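PDB 4C2L: endo-xylogalacturonan hydrolase A from Aspergillus tubingensis, which hydrolyses xylogalacturonan, the xylose-substituted galacturonan of the hairy regions of pectin, cutting a galacturonic acid backbone that must carry xylose. Local coordinates for residues N116-D119 with A120-L123. Sequence-based numbering, arbitrary orientation.
Sequences NGQD and AWDL
Gln118 and Asp122, one helical turn apart, illustrate an i to i+4 side-chain pair within helix 118-126. In Gln118 a chi1 of -173° swings CG away from the backbone N to lie beside the carbonyl carbon, and the bend at chi2 brings the amide back over the next turn. There NE2 donates to Asp122 OD2 across 3.3 Å, the carboxylate being approached from above its plane although the acceptor lies close to the plane of the amide; a second bond, to OD1, is weak. The same amide stands nearly upright to the indole of Trp121, at 84°, with Gln118 OE1 3.8 Å from Trp121 CZ3.

Trp121 in turn lays one ring face over the Gly117 carbonyl. Gly117 O sits 3.3 Å above the ring plane, toward its rim, while also accepting a hydrogen bond from Trp121 N at 2.9 Å. Asp122 N to Gln118 O and Leu123 N to Asp119 O (2.9 Å) continue the alpha-helical pattern. A water donates to Asn116 O and accepts from Ala120 N.

Gln118 OE1 is hydrogen-bonded to Lys180 N and NE2 also to Ser179 OG; Ser181 and Asn183 hold Asp122 OD1, and Asp119 reaches Ser82. The Trp121 side chain, against Asn153 and Pro185, lies about 10 Å from that of Asp210, the probable proton donor. Helix 118-126 follows strand 112-114 and precedes strand 134-139 in the chain, on the parallel beta-helix of this family 28 hydrolase, with Asp119 and Leu123 touching helix 84-87.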
loop_
_atom_site.group_PDB
_atom_site.type_symbol
_atom_site.label_atom_id
_atom_site.label_comp_id
_atom_site.label_asym_id
_atom_site.label_seq_id
_atom_site.Cartn_x
_atom_site.Cartn_y
_atom_site.Cartn_z
ATOM N N ASN A 116 -12.528 12.034 2.475
ATOM C CA ASN A 116 -13.533 12.360 3.484
ATOM C C ASN A 116 -13.889 11.130 4.316
ATOM O O ASN A 116 -15.062 10.823 4.540
ATOM C CB ASN A 116 -14.775 12.956 2.793
ATOM C CG ASN A 116 -15.640 13.798 3.716
ATOM O OD1 ASN A 116 -15.333 13.997 4.898
ATOM N ND2 ASN A 116 -16.744 14.319 3.160
ATOM N N GLY A 117 -12.855 10.443 4.793
ATOM C CA GLY A 117 -13.002 9.104 5.339
ATOM C C GLY A 117 -13.475 8.988 6.774
ATOM O O GLY A 117 -13.709 7.885 7.242
ATOM N N GLN A 118 -13.607 10.106 7.489
ATOM C CA GLN A 118 -13.881 10.024 8.939
ATOM C C GLN A 118 -15.113 9.178 9.251
ATOM O O GLN A 118 -15.072 8.315 10.133
ATOM C CB GLN A 118 -14.073 11.421 9.557
ATOM C CG GLN A 118 -14.191 11.374 11.079
ATOM C CD GLN A 118 -12.875 10.997 11.763
ATOM O OE1 GLN A 118 -11.827 11.598 11.494
ATOM N NE2 GLN A 118 -12.920 10.000 12.644
ATOM N N ASP A 119 -16.211 9.450 8.553
ATOM C CA ASP A 119 -17.446 8.726 8.838
ATOM C C ASP A 119 -17.269 7.222 8.620
ATOM O O ASP A 119 -17.776 6.416 9.404
ATOM C CB ASP A 119 -18.603 9.251 7.990
ATOM C CG ASP A 119 -19.091 10.616 8.437
ATOM O OD1 ASP A 119 -18.593 11.162 9.449
ATOM O OD2 ASP A 119 -19.978 11.155 7.748
ATOM N N ALA A 120 -16.552 6.861 7.558
ATOM C CA ALA A 120 -16.276 5.459 7.258
ATOM C C ALA A 120 -15.452 4.832 8.373
ATOM O O ALA A 120 -15.714 3.694 8.774
ATOM C CB ALA A 120 -15.571 5.321 5.914
ATOM N N TRP A 121 -14.453 5.555 8.886
ATOM C CA TRP A 121 -13.637 4.963 9.957
ATOM C C TRP A 121 -14.440 4.740 11.203
ATOM O O TRP A 121 -14.265 3.746 11.892
ATOM C CB TRP A 121 -12.427 5.823 10.297
ATOM C CG TRP A 121 -11.570 6.157 9.116
ATOM C CD1 TRP A 121 -11.348 5.388 7.970
ATOM C CD2 TRP A 121 -10.775 7.374 8.930
ATOM N NE1 TRP A 121 -10.498 6.051 7.106
ATOM C CE2 TRP A 121 -10.114 7.241 7.637
ATOM C CE3 TRP A 121 -10.568 8.538 9.688
ATOM C CZ2 TRP A 121 -9.280 8.241 7.125
ATOM C CZ3 TRP A 121 -9.717 9.526 9.174
ATOM C CH2 TRP A 121 -9.085 9.383 7.927
ATOM N N ASP A 122 -15.332 5.674 11.510
ATOM C CA ASP A 122 -16.149 5.556 12.716
ATOM C C ASP A 122 -17.187 4.452 12.581
ATOM O O ASP A 122 -17.424 3.698 13.531
ATOM C CB ASP A 122 -16.815 6.897 13.039
ATOM C CG ASP A 122 -15.808 7.958 13.481
ATOM O OD1 ASP A 122 -14.809 7.648 14.148
ATOM O OD2 ASP A 122 -16.051 9.128 13.189
ATOM N N LEU A 123 -17.786 4.334 11.396
ATOM C CA LEU A 123 -18.733 3.249 11.129
ATOM C C LEU A 123 -18.039 1.889 11.184
ATOM O O LEU A 123 -18.512 0.971 11.843
ATOM C CB LEU A 123 -19.423 3.445 9.781
ATOM C CG LEU A 123 -20.480 2.414 9.377
ATOM C CD1 LEU A 123 -21.532 2.233 10.468
ATOM C CD2 LEU A 123 -21.140 2.865 8.078
HETATM O O HOH W 1 -16.437 8.681 5.324
#